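Local coordinates for protein spermidine synthase (Corynebacterium glutamicum ATCC 13032, PDB 3GJY) that probably transfers an aminopropyl group from decarboxylated S-adenosylmethionine to putrescine to make spermidine, at residues Lys210-Gly215 with Ile240-Ser245; Gln62-Glu67 with Phe107-Pro112; Pro22-Tyr27 with Asp44-Ser49; Ile74-Arg79 with Ser258-Glu263. All coordinates share one frame; numbering follows the deposited sequence.

From the N terminus, contact 3 comes first: it folds Pro22-Tyr27 back onto the third strand of the small antiparallel domain and closes a short loop before any other contact opens. Contact 2 starts at Gln62, where the chain leaves that domain, and closes on the end of helix 102-110. Contact 4 opens at Ile74, before contact 2 has closed, so the two cross; Phe107, Val110 and Tyr111 pack against Ala75, Ala78 and Arg79. Contact 1, packing helix 207-219 on strand 238-245 of the central sheet, falls within the long span that contact 4 closes at Ser258-Glu263. Ile241 and Met243 touch Ile74 and Gly77, so this strand lies against helix 69-85 of contact 4.

Contact 1: Lys210-Gly215 with Ile240-Ser245; sequences KSELAG and IILMGS
The carboxylate of Glu212 is held from outside the two segments: OE1 forms a salt bridge with Arg165 NH1, and OE2 is also hydrogen-bonded, so this buried acid is satisfied while its aliphatic part packs on Leu242. The setting is the Rossmann-like sheet of the AdoMet-dependent methyltransferase fold. Helix 207-219 covers one face of it, and strand 238-245 is inserted antiparallel between 194-202 and 222-227, the reversed strand characteristic of this fold. Across the contact the interaction is purely apolar and rests on one leucine. Leu242 points from the strand toward the helix with CG anti to its carbonyl carbon (chi1 -49°), and its two methyls divide between neighbouring helix residues. Leu242 CD1 lies 3.7 Å from Glu212 CB, at the base of that side chain, and 4.0 Å from the carboxylate carbon Glu212 CD, the two side chains lying nearly perpendicular. Cys200 and Val225, on the strands flanking 238-245, complete the surroundings of Leu242. On the reverse face of the sheet, Ile241 packs on helix 69-85, so the strand is covered on both sides. Leu213 meets the other methyl with its branch point and its own methyls: Leu242 CD2 lies 3.9 Å from Leu213 CG and 4.0 Å from Leu213 CD1.

Contact 2: Gln62-Glu67 with Phe107-Pro112; sequences QPQALE and FADVYP
Asp109 takes two kinds of neighbour at once, a proline ring over its carboxylate and an amide at one oxygen. Its CG is anti to the backbone N (chi1 -167°), which swings the acid group off the helix toward Pro63. There the ring carbon Pro63 CG sits above the carboxylate carbon, 3.3 Å from Asp109 CG and 3.6 Å from each of its oxygens OD1 and OD2, a tight fit. Farther down, Pro63 CB approaches Asp109 CB at 3.9 Å. Gln64 supplies the polar link: its NE2 donates to Asp109 OD2 over 2.9 Å in a nearly straight bond (165°). The N-H is used close to the amide plane, whereas the oxygen is met on its anti side and somewhat out of the carboxylate plane, and the two flat groups are turned 58° apart. Pro63 and Gln64 are the two central residues of a type I beta turn, Gln62 to Ala65, in the linker between the N-terminal strands and helix 69-85. The turn is thereby docked on the last turn of helix 102-110, an outer helix of the Rossmann-like domain. Val110 provides the apolar floor for the glutamine. Its CG2 lies against the amide, 3.6 Å from Gln64 CD and 3.7 Å from Gln64 NE2, the side chains meeting at about a right angle. The other branch, CG1, turns to the centre of the Tyr111 ring, 3.6 Å above its plane. Arg79 of helix 69-85 touches both Gln64 and Val110, and Arg105, one helical turn before Asp109, packs on Pro63.

Contact 3: Pro22-Tyr27 with Asp44-Ser49; sequences PIAGTY and DGWLIS
A CH-pi contact of proline on tryptophan joins the N-terminal lead-in of the chain to the third strand of the small four-stranded antiparallel sheet. Pro22 lies just ahead of edge strand 25-28, and Trp46 stands on strand 45-50, with strand 33-38 running between the two in the sheet. Pro22 CB sits 3.6 Å from the centroid of the six-membered ring of Trp46, only 7° off its normal, so CB lies almost directly over the ring centre. The rest of the proline ring spreads toward the pyrrole part, with CG 3.7 Å from Trp46 CE2 and CD 3.7 Å from Trp46 NE1. On the same face, Pro22 O lies above the ring, 3.3 Å from Trp46 CZ2. Ala24 N and CA come to the edge, near the ring plane; Ala24 CB lies 3.9 Å from Trp46 CZ3. Thr21 and Ala38 also touch the tryptophan, while Leu60 lies on Pro22. The strand begins immediately afterwards with Gly25, which is backbone hydrogen-bonded to Leu36. The lead-in's bend is tied by Tyr27, whose hydroxyl OH donates to Ile23 O at 2.6 Å from above the carbonyl plane.

Contact 4: Ile74-Arg79 with Ser258-Glu263; sequences IATGAR and SAITRE
Two helices of the Rossmann-like domain pack here, helix 69-85 and helix 255-264, the second following strand 238-245 of the central sheet; Thr76 is the residue of the first that both kinds of contact use. The apolar part is small. Thr76 CG2, anti to the backbone N while OG1 lies beside it (chi1 -66°), meets Ile260 CG2 at 3.8 Å and the same residue's carbonyl O at 3.8 Å. Phe250 further covers Ile260. The polar part centres on the glutamate, which lies along the threonine in the opposite sense, its chain extended beyond CG. Its side-chain contacts belong to one of two conformers and are tentative: Glu263 OE1 is 3.0 Å from Thr76 OG1, which is also hydrogen-bonded to Arg72 O, one helical turn back. Arg79, on the same helix as Thr76, bonds to Tyr106 OH; its NH1 stays 5.8 Å from Glu263 OE2, too far for a salt bridge. The remaining ties run through water. One molecule lies between Thr76 O at 2.8 Å and, in this conformer, Glu263 OE1 at 3.0 Å. A second water donates to Thr76 OG1 at 2.8 Å and, weakly, to the backbone O of Glu263 at 3.3 Å.

Contact 1: Lys210-Gly215 with Ile240-Ser245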
loop_
_atom_site.group_PDB
_atom_site.type_symbol
_atom_site.label_atom_id
_atom_site.label_comp_id
_atom_site.label_asym_id
_atom_site.label_seq_id
_atom_site.Cartn_x
_atom_site.Cartn_y
_atom_site.Cartn_z
ATOM N N LYS A 210 2.193 -14.168 7.222
ATOM C CA LYS A 210 1.341 -14.821 8.192
ATOM C C LYS A 210 1.462 -14.139 9.568
ATOM O O LYS A 210 0.455 -13.966 10.248
ATOM C CB LYS A 210 1.667 -16.314 8.277
ATOM C CG LYS A 210 1.272 -17.077 7.010
ATOM C CD LYS A 210 1.792 -18.508 7.064
ATOM C CE LYS A 210 1.458 -19.248 5.799
ATOM N NZ LYS A 210 2.017 -20.639 5.894
ATOM N N SER A 211 2.670 -13.749 9.972
ATOM C CA SER A 211 2.830 -13.040 11.235
ATOM C C SER A 211 2.168 -11.648 11.192
ATOM O O SER A 211 1.606 -11.191 12.190
ATOM C CB SER A 211 4.305 -12.931 11.603
ATOM O OG SER A 211 4.760 -14.184 12.116
ATOM N N GLU A 212 2.217 -10.988 10.032
ATOM C CA GLU A 212 1.534 -9.676 9.926
ATOM C C GLU A 212 0.051 -9.899 10.119
ATOM O O GLU A 212 -0.602 -9.149 10.866
ATOM C CB GLU A 212 1.785 -9.002 8.569
ATOM C CG GLU A 212 3.209 -8.552 8.384
ATOM C CD GLU A 212 3.304 -7.338 7.531
ATOM O OE1 GLU A 212 2.563 -6.404 7.868
ATOM O OE2 GLU A 212 4.166 -7.287 6.631
ATOM N N LEU A 213 -0.494 -10.882 9.401
ATOM C CA LEU A 213 -1.909 -11.204 9.565
ATOM C C LEU A 213 -2.301 -11.556 11.011
ATOM O O LEU A 213 -3.365 -11.125 11.495
ATOM C CB LEU A 213 -2.367 -12.332 8.611
ATOM C CG LEU A 213 -2.379 -11.855 7.151
ATOM C CD1 LEU A 213 -2.312 -13.088 6.216
ATOM C CD2 LEU A 213 -3.629 -11.041 6.873
ATOM N N ALA A 214 -1.481 -12.377 11.681
ATOM C CA ALA A 214 -1.736 -12.694 13.086
ATOM C C ALA A 214 -1.863 -11.423 13.952
ATOM O O ALA A 214 -2.781 -11.292 14.764
ATOM C CB ALA A 214 -0.645 -13.654 13.647
ATOM N N GLY A 215 -1.000 -10.431 13.711
ATOM C CA GLY A 215 -1.067 -9.199 14.487
ATOM C C GLY A 215 -2.299 -8.388 14.118
ATOM O O GLY A 215 -2.969 -7.850 14.984
ATOM N N ILE A 240 1.709 -9.866 -1.541
ATOM C CA ILE A 240 0.380 -10.172 -1.039
ATOM C C ILE A 240 -0.161 -8.886 -0.421
ATOM O O ILE A 240 0.538 -8.202 0.334
ATOM C CB ILE A 240 0.422 -11.384 -0.031
ATOM C CG1 ILE A 240 -0.981 -11.730 0.462
ATOM C CG2 ILE A 240 1.409 -11.111 1.115
ATOM C CD1 ILE A 240 -1.052 -13.098 1.155
ATOM N N ILE A 241 -1.394 -8.552 -0.767
ATOM C CA ILE A 241 -2.058 -7.370 -0.217
ATOM C C ILE A 241 -2.870 -7.833 1.006
ATOM O O ILE A 241 -3.746 -8.702 0.896
ATOM C CB ILE A 241 -3.008 -6.748 -1.255
ATOM C CG1 ILE A 241 -2.252 -6.381 -2.563
ATOM C CG2 ILE A 241 -3.705 -5.530 -0.630
ATOM C CD1 ILE A 241 -0.958 -5.610 -2.389
ATOM N N LEU A 242 -2.554 -7.266 2.165
ATOM C CA LEU A 242 -3.197 -7.594 3.446
ATOM C C LEU A 242 -4.178 -6.507 3.805
ATOM O O LEU A 242 -3.808 -5.321 3.843
ATOM C CB LEU A 242 -2.116 -7.669 4.530
ATOM C CG LEU A 242 -0.886 -8.535 4.182
ATOM C CD1 LEU A 242 0.115 -8.484 5.350
ATOM C CD2 LEU A 242 -1.282 -9.992 3.895
HETATM N N MSE A 243 -5.434 -6.895 4.051
HETATM C CA MSE A 243 -6.471 -5.929 4.371
HETATM C C MSE A 243 -7.076 -6.192 5.755
HETATM O O MSE A 243 -7.338 -7.344 6.106
HETATM C CB MSE A 243 -7.548 -5.871 3.283
HETATM C CG MSE A 243 -6.996 -5.421 1.931
HETATM SE SE MSE A 243 -8.312 -5.381 0.545
HETATM C CE MSE A 243 -8.344 -7.264 0.244
ATOM N N GLY A 244 -7.276 -5.131 6.533
ATOM C CA GLY A 244 -7.892 -5.248 7.853
ATOM C C GLY A 244 -8.938 -4.155 8.020
ATOM O O GLY A 244 -8.759 -3.035 7.532
ATOM N N SER A 245 -10.068 -4.488 8.646
ATOM C CA SER A 245 -11.098 -3.503 8.948
ATOM C C SER A 245 -12.035 -4.075 9.997
ATOM O O SER A 245 -12.161 -5.319 10.120
ATOM C CB SER A 245 -11.949 -3.244 7.700
ATOM O OG SER A 245 -12.954 -2.246 7.923
#

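Contact 2: Gln62-Glu67 with Phe107-Pro112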
loop_
_atom_site.group_PDB
_atom_site.type_symbol
_atom_site.label_atom_id
_atom_site.label_comp_id
_atom_site.label_asym_id
_atom_site.label_seq_id
_atom_site.Cartn_x
_atom_site.Cartn_y
_atom_site.Cartn_z
ATOM N N GLN A 62 -2.200 10.401 -17.560
ATOM C CA GLN A 62 -3.074 9.228 -17.411
ATOM C C GLN A 62 -2.915 8.637 -16.017
ATOM O O GLN A 62 -2.276 7.579 -15.821
ATOM C CB GLN A 62 -2.794 8.166 -18.473
ATOM C CG GLN A 62 -3.134 8.591 -19.880
ATOM C CD GLN A 62 -2.721 7.563 -20.903
ATOM O OE1 GLN A 62 -2.795 6.354 -20.664
ATOM N NE2 GLN A 62 -2.274 8.039 -22.052
ATOM N N PRO A 63 -3.510 9.322 -15.027
ATOM C CA PRO A 63 -3.263 8.934 -13.632
ATOM C C PRO A 63 -3.870 7.584 -13.221
ATOM O O PRO A 63 -3.534 7.074 -12.148
ATOM C CB PRO A 63 -3.867 10.108 -12.827
ATOM C CG PRO A 63 -4.967 10.612 -13.748
ATOM C CD PRO A 63 -4.450 10.463 -15.143
ATOM N N GLN A 64 -4.759 7.015 -14.046
ATOM C CA GLN A 64 -5.278 5.683 -13.737
ATOM C C GLN A 64 -4.503 4.525 -14.387
ATOM O O GLN A 64 -4.857 3.363 -14.172
ATOM C CB GLN A 64 -6.772 5.617 -14.025
ATOM C CG GLN A 64 -7.579 6.399 -12.981
ATOM C CD GLN A 64 -9.086 6.228 -13.180
ATOM O OE1 GLN A 64 -9.585 5.098 -13.365
ATOM N NE2 GLN A 64 -9.818 7.337 -13.091
ATOM N N ALA A 65 -3.447 4.836 -15.148
ATOM C CA ALA A 65 -2.653 3.784 -15.795
ATOM C C ALA A 65 -1.582 3.261 -14.859
ATOM O O ALA A 65 -0.664 4.004 -14.482
ATOM C CB ALA A 65 -2.018 4.304 -17.086
ATOM N N LEU A 66 -1.721 1.990 -14.467
ATOM C CA LEU A 66 -0.792 1.349 -13.521
ATOM C C LEU A 66 -0.145 0.138 -14.148
ATOM O O LEU A 66 -0.866 -0.688 -14.722
ATOM C CB LEU A 66 -1.539 0.895 -12.256
ATOM C CG LEU A 66 -2.270 1.997 -11.437
ATOM C CD1 LEU A 66 -3.172 1.358 -10.364
ATOM C CD2 LEU A 66 -1.290 2.998 -10.812
ATOM N N GLU A 67 1.159 -0.014 -13.964
ATOM C CA GLU A 67 1.872 -1.168 -14.531
ATOM C C GLU A 67 2.359 -2.175 -13.510
ATOM O O GLU A 67 2.590 -3.344 -13.824
ATOM C CB GLU A 67 2.980 -0.756 -15.510
ATOM C CG GLU A 67 2.348 -0.361 -16.838
ATOM C CD GLU A 67 3.327 -0.015 -17.931
ATOM O OE1 GLU A 67 4.505 -0.447 -17.879
ATOM O OE2 GLU A 67 2.881 0.710 -18.862
ATOM N N PHE A 107 -5.660 7.407 -6.682
ATOM C CA PHE A 107 -6.879 7.617 -5.908
ATOM C C PHE A 107 -7.390 9.034 -6.022
ATOM O O PHE A 107 -8.598 9.271 -5.960
ATOM C CB PHE A 107 -6.714 7.216 -4.434
ATOM C CG PHE A 107 -6.686 5.730 -4.234
ATOM C CD1 PHE A 107 -7.813 4.980 -4.454
ATOM C CD2 PHE A 107 -5.502 5.085 -3.939
ATOM C CE1 PHE A 107 -7.781 3.586 -4.296
ATOM C CE2 PHE A 107 -5.454 3.689 -3.810
ATOM C CZ PHE A 107 -6.609 2.944 -3.988
ATOM N N ALA A 108 -6.474 9.988 -6.158
ATOM C CA ALA A 108 -6.903 11.391 -6.325
ATOM C C ALA A 108 -7.726 11.570 -7.618
ATOM O O ALA A 108 -8.656 12.399 -7.670
ATOM C CB ALA A 108 -5.730 12.329 -6.312
ATOM N N ASP A 109 -7.406 10.783 -8.649
ATOM C CA ASP A 109 -8.178 10.901 -9.886
ATOM C C ASP A 109 -9.505 10.125 -9.842
ATOM O O ASP A 109 -10.551 10.614 -10.300
ATOM C CB ASP A 109 -7.352 10.423 -11.082
ATOM C CG ASP A 109 -7.989 10.823 -12.399
ATOM O OD1 ASP A 109 -8.050 12.043 -12.669
ATOM O OD2 ASP A 109 -8.433 9.926 -13.144
ATOM N N VAL A 110 -9.452 8.920 -9.274
ATOM C CA VAL A 110 -10.662 8.098 -9.134
ATOM C C VAL A 110 -11.698 8.783 -8.227
ATOM O O VAL A 110 -12.907 8.759 -8.522
ATOM C CB VAL A 110 -10.319 6.718 -8.585
ATOM C CG1 VAL A 110 -11.587 5.891 -8.268
ATOM C CG2 VAL A 110 -9.466 5.978 -9.616
ATOM N N TYR A 111 -11.197 9.416 -7.167
ATOM C CA TYR A 111 -12.023 10.085 -6.181
ATOM C C TYR A 111 -11.591 11.538 -6.129
ATOM O O TYR A 111 -10.712 11.917 -5.348
ATOM C CB TYR A 111 -11.834 9.398 -4.828
ATOM C CG TYR A 111 -12.206 7.928 -4.807
ATOM C CD1 TYR A 111 -13.537 7.531 -5.055
ATOM C CD2 TYR A 111 -11.246 6.952 -4.533
ATOM C CE1 TYR A 111 -13.919 6.183 -5.055
ATOM C CE2 TYR A 111 -11.598 5.579 -4.509
ATOM C CZ TYR A 111 -12.944 5.206 -4.778
ATOM O OH TYR A 111 -13.298 3.889 -4.715
ATOM N N PRO A 112 -12.175 12.383 -7.002
ATOM C CA PRO A 112 -11.611 13.727 -7.200
ATOM C C PRO A 112 -11.769 14.702 -6.044
ATOM O O PRO A 112 -11.167 15.793 -6.084
ATOM C CB PRO A 112 -12.324 14.228 -8.472
ATOM C CG PRO A 112 -13.532 13.383 -8.604
ATOM C CD PRO A 112 -13.209 12.052 -8.003
#

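Contact 3: Pro22-Tyr27 with Asp44-Ser49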
loop_
_atom_site.group_PDB
_atom_site.type_symbol
_atom_site.label_atom_id
_atom_site.label_comp_id
_atom_site.label_asym_id
_atom_site.label_seq_id
_atom_site.Cartn_x
_atom_site.Cartn_y
_atom_site.Cartn_z
ATOM N N PRO A 22 9.766 14.799 -17.011
ATOM C CA PRO A 22 10.938 14.273 -16.352
ATOM C C PRO A 22 12.097 14.237 -17.316
ATOM O O PRO A 22 11.885 14.241 -18.540
ATOM C CB PRO A 22 10.549 12.834 -16.010
ATOM C CG PRO A 22 9.074 12.825 -16.019
ATOM C CD PRO A 22 8.656 13.826 -17.015
ATOM N N ILE A 23 13.303 14.207 -16.753
ATOM C CA ILE A 23 14.535 14.053 -17.500
ATOM C C ILE A 23 15.192 12.743 -17.099
ATOM O O ILE A 23 15.462 12.513 -15.905
ATOM C CB ILE A 23 15.507 15.234 -17.195
ATOM C CG1 ILE A 23 14.861 16.561 -17.615
ATOM C CG2 ILE A 23 16.867 15.021 -17.900
ATOM C CD1 ILE A 23 15.727 17.759 -17.379
ATOM N N ALA A 24 15.454 11.881 -18.070
ATOM C CA ALA A 24 16.044 10.581 -17.778
ATOM C C ALA A 24 17.407 10.735 -17.134
ATOM O O ALA A 24 18.172 11.664 -17.469
ATOM C CB ALA A 24 16.125 9.710 -19.016
ATOM N N GLY A 25 17.697 9.846 -16.186
ATOM C CA GLY A 25 19.002 9.856 -15.558
ATOM C C GLY A 25 18.973 9.362 -14.137
ATOM O O GLY A 25 17.991 8.779 -13.658
ATOM N N THR A 26 20.092 9.599 -13.469
ATOM C CA THR A 26 20.308 9.173 -12.100
ATOM C C THR A 26 20.309 10.374 -11.175
ATOM O O THR A 26 20.969 11.382 -11.450
ATOM C CB THR A 26 21.656 8.475 -11.993
ATOM O OG1 THR A 26 21.772 7.523 -13.052
ATOM C CG2 THR A 26 21.769 7.740 -10.683
ATOM N N TYR A 27 19.556 10.263 -10.083
ATOM C CA TYR A 27 19.401 11.361 -9.106
ATOM C C TYR A 27 19.780 10.869 -7.718
ATOM O O TYR A 27 19.395 9.767 -7.288
ATOM C CB TYR A 27 17.956 11.899 -9.147
ATOM C CG TYR A 27 17.645 12.442 -10.517
ATOM C CD1 TYR A 27 17.863 13.787 -10.813
ATOM C CD2 TYR A 27 17.193 11.601 -11.538
ATOM C CE1 TYR A 27 17.645 14.285 -12.084
ATOM C CE2 TYR A 27 16.976 12.093 -12.838
ATOM C CZ TYR A 27 17.200 13.433 -13.097
ATOM O OH TYR A 27 16.983 13.956 -14.349
ATOM N N ASP A 44 5.436 9.438 -23.200
ATOM C CA ASP A 44 5.331 9.972 -21.832
ATOM C C ASP A 44 5.235 8.886 -20.738
ATOM O O ASP A 44 4.713 9.142 -19.646
ATOM C CB ASP A 44 4.172 10.981 -21.703
ATOM C CG ASP A 44 4.390 12.254 -22.513
ATOM O OD1 ASP A 44 5.551 12.695 -22.642
ATOM O OD2 ASP A 44 3.385 12.808 -23.017
ATOM N N GLY A 45 5.743 7.694 -21.018
ATOM C CA GLY A 45 5.849 6.644 -20.018
ATOM C C GLY A 45 7.201 6.689 -19.315
ATOM O O GLY A 45 8.240 6.870 -19.964
ATOM N N TRP A 46 7.179 6.506 -17.989
ATOM C CA TRP A 46 8.370 6.651 -17.167
ATOM C C TRP A 46 8.447 5.572 -16.106
ATOM O O TRP A 46 7.450 5.304 -15.405
ATOM C CB TRP A 46 8.360 8.013 -16.453
ATOM C CG TRP A 46 8.632 9.097 -17.424
ATOM C CD1 TRP A 46 7.705 9.815 -18.153
ATOM C CD2 TRP A 46 9.919 9.525 -17.859
ATOM N NE1 TRP A 46 8.368 10.702 -19.001
ATOM C CE2 TRP A 46 9.720 10.543 -18.830
ATOM C CE3 TRP A 46 11.232 9.180 -17.492
ATOM C CZ2 TRP A 46 10.798 11.223 -19.447
ATOM C CZ3 TRP A 46 12.305 9.854 -18.100
ATOM C CH2 TRP A 46 12.068 10.864 -19.070
ATOM N N LEU A 47 9.616 4.942 -16.020
ATOM C CA LEU A 47 9.917 3.982 -14.967
ATOM C C LEU A 47 10.782 4.666 -13.920
ATOM O O LEU A 47 11.772 5.322 -14.280
ATOM C CB LEU A 47 10.648 2.741 -15.528
ATOM C CG LEU A 47 10.893 1.628 -14.493
ATOM C CD1 LEU A 47 9.625 0.925 -13.960
ATOM C CD2 LEU A 47 11.877 0.564 -15.010
ATOM N N ILE A 48 10.386 4.540 -12.648
ATOM C CA ILE A 48 11.121 5.125 -11.538
ATOM C C ILE A 48 11.665 3.965 -10.725
ATOM O O ILE A 48 10.884 3.121 -10.280
ATOM C CB ILE A 48 10.198 5.995 -10.655
ATOM C CG1 ILE A 48 9.620 7.153 -11.490
ATOM C CG2 ILE A 48 10.963 6.533 -9.420
ATOM C CD1 ILE A 48 8.162 7.300 -11.488
ATOM N N SER A 49 12.999 3.912 -10.571
ATOM C CA SER A 49 13.674 2.885 -9.762
ATOM C C SER A 49 14.357 3.530 -8.579
ATOM O O SER A 49 14.782 4.694 -8.640
ATOM C CB SER A 49 14.733 2.122 -10.559
ATOM O OG SER A 49 14.103 1.494 -11.657
#

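Contact 4: Ile74-Arg79 with Ser258-Glu263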
loop_
_atom_site.group_PDB
_atom_site.type_symbol
_atom_site.label_atom_id
_atom_site.label_comp_id
_atom_site.label_asym_id
_atom_site.label_seq_id
_atom_site.Cartn_x
_atom_site.Cartn_y
_atom_site.Cartn_z
ATOM N N ILE A 74 -4.105 -3.333 -5.032
ATOM C CA ILE A 74 -4.540 -2.341 -4.023
ATOM C C ILE A 74 -5.723 -1.516 -4.589
ATOM O O ILE A 74 -6.727 -1.301 -3.894
ATOM C CB ILE A 74 -3.394 -1.422 -3.587
ATOM C CG1 ILE A 74 -2.369 -2.253 -2.805
ATOM C CG2 ILE A 74 -3.921 -0.268 -2.741
ATOM C CD1 ILE A 74 -1.054 -1.500 -2.567
ATOM N N ALA A 75 -5.599 -1.044 -5.829
ATOM C CA ALA A 75 -6.692 -0.261 -6.424
ATOM C C ALA A 75 -7.993 -1.049 -6.394
ATOM O O ALA A 75 -9.029 -0.520 -6.007
ATOM C CB ALA A 75 -6.358 0.109 -7.869
ATOM N N THR A 76 -7.947 -2.321 -6.808
ATOM C CA THR A 76 -9.163 -3.120 -6.882
ATOM C C THR A 76 -9.760 -3.360 -5.480
ATOM O O THR A 76 -10.977 -3.169 -5.264
ATOM C CB THR A 76 -8.854 -4.466 -7.561
ATOM O OG1 THR A 76 -8.504 -4.213 -8.923
ATOM C CG2 THR A 76 -10.074 -5.412 -7.476
ATOM N N GLY A 77 -8.922 -3.776 -4.540
ATOM C CA GLY A 77 -9.447 -4.102 -3.210
ATOM C C GLY A 77 -9.954 -2.858 -2.495
ATOM O O GLY A 77 -11.016 -2.891 -1.881
ATOM N N ALA A 78 -9.186 -1.760 -2.561
ATOM C CA ALA A 78 -9.575 -0.530 -1.862
ATOM C C ALA A 78 -10.822 0.088 -2.498
ATOM O O ALA A 78 -11.738 0.509 -1.786
ATOM C CB ALA A 78 -8.420 0.495 -1.828
ATOM N N ARG A 79 -10.882 0.129 -3.825
ATOM C CA ARG A 79 -12.067 0.751 -4.471
ATOM C C ARG A 79 -13.318 -0.047 -4.144
ATOM O O ARG A 79 -14.387 0.532 -3.892
ATOM C CB ARG A 79 -11.920 0.860 -5.991
ATOM C CG ARG A 79 -10.933 1.965 -6.415
ATOM C CD ARG A 79 -10.765 1.948 -7.912
ATOM N NE ARG A 79 -11.989 2.298 -8.615
ATOM C CZ ARG A 79 -12.041 2.447 -9.935
ATOM N NH1 ARG A 79 -10.942 2.252 -10.667
ATOM N NH2 ARG A 79 -13.187 2.772 -10.523
ATOM N N SER A 258 -17.022 -11.653 -7.048
ATOM C CA SER A 258 -16.853 -11.938 -8.478
ATOM C C SER A 258 -16.380 -10.712 -9.250
ATOM O O SER A 258 -15.542 -10.849 -10.145
ATOM C CB SER A 258 -18.122 -12.525 -9.099
ATOM O OG SER A 258 -18.248 -13.881 -8.707
ATOM N N ALA A 259 -16.902 -9.529 -8.923
ATOM C CA ALA A 259 -16.457 -8.291 -9.577
ATOM C C ALA A 259 -14.982 -7.994 -9.279
ATOM O O ALA A 259 -14.220 -7.631 -10.181
ATOM C CB ALA A 259 -17.331 -7.111 -9.178
ATOM N N ILE A 260 -14.580 -8.138 -8.012
ATOM C CA ILE A 260 -13.183 -7.994 -7.667
ATOM C C ILE A 260 -12.355 -8.974 -8.491
ATOM O O ILE A 260 -11.325 -8.605 -9.079
ATOM C CB ILE A 260 -12.929 -8.242 -6.140
ATOM C CG1 ILE A 260 -13.386 -7.047 -5.299
ATOM C CG2 ILE A 260 -11.471 -8.605 -5.871
ATOM C CD1 ILE A 260 -13.561 -7.382 -3.794
ATOM N N THR A 261 -12.811 -10.237 -8.542
ATOM C CA THR A 261 -12.053 -11.254 -9.225
ATOM C C THR A 261 -11.851 -10.916 -10.701
ATOM O O THR A 261 -10.753 -11.082 -11.241
ATOM C CB THR A 261 -12.698 -12.632 -9.028
ATOM O OG1 THR A 261 -12.682 -12.952 -7.631
ATOM C CG2 THR A 261 -11.947 -13.701 -9.809
ATOM N N ARG A 262 -12.890 -10.441 -11.366
ATOM C CA ARG A 262 -12.769 -10.110 -12.786
ATOM C C ARG A 262 -11.708 -9.043 -12.978
ATOM O O ARG A 262 -10.921 -9.124 -13.920
ATOM C CB ARG A 262 -14.113 -9.699 -13.377
ATOM C CG ARG A 262 -15.096 -10.870 -13.366
ATOM C CD ARG A 262 -16.376 -10.642 -14.132
ATOM N NE ARG A 262 -17.042 -9.408 -13.765
ATOM C CZ ARG A 262 -17.983 -9.324 -12.828
ATOM N NH1 ARG A 262 -18.379 -10.411 -12.171
ATOM N NH2 ARG A 262 -18.530 -8.149 -12.557
ATOM N N GLU A 263 -11.647 -8.057 -12.065
ATOM C CA GLU A 263 -10.579 -7.058 -12.162
ATOM C C GLU A 263 -9.200 -7.665 -11.941
ATOM O O GLU A 263 -8.241 -7.325 -12.629
ATOM C CB GLU A 263 -10.788 -5.910 -11.163
ATOM C CG GLU A 263 -12.070 -5.131 -11.404
ATOM C CD GLU A 263 -12.162 -3.871 -10.566
ATOM O OE1 GLU A 263 -11.286 -3.618 -9.721
ATOM O OE2 GLU A 263 -13.129 -3.122 -10.743
HETATM O O HOH W 1 -12.866 -2.747 -7.350
HETATM O O HOH W 2 -6.622 -5.679 -10.330
#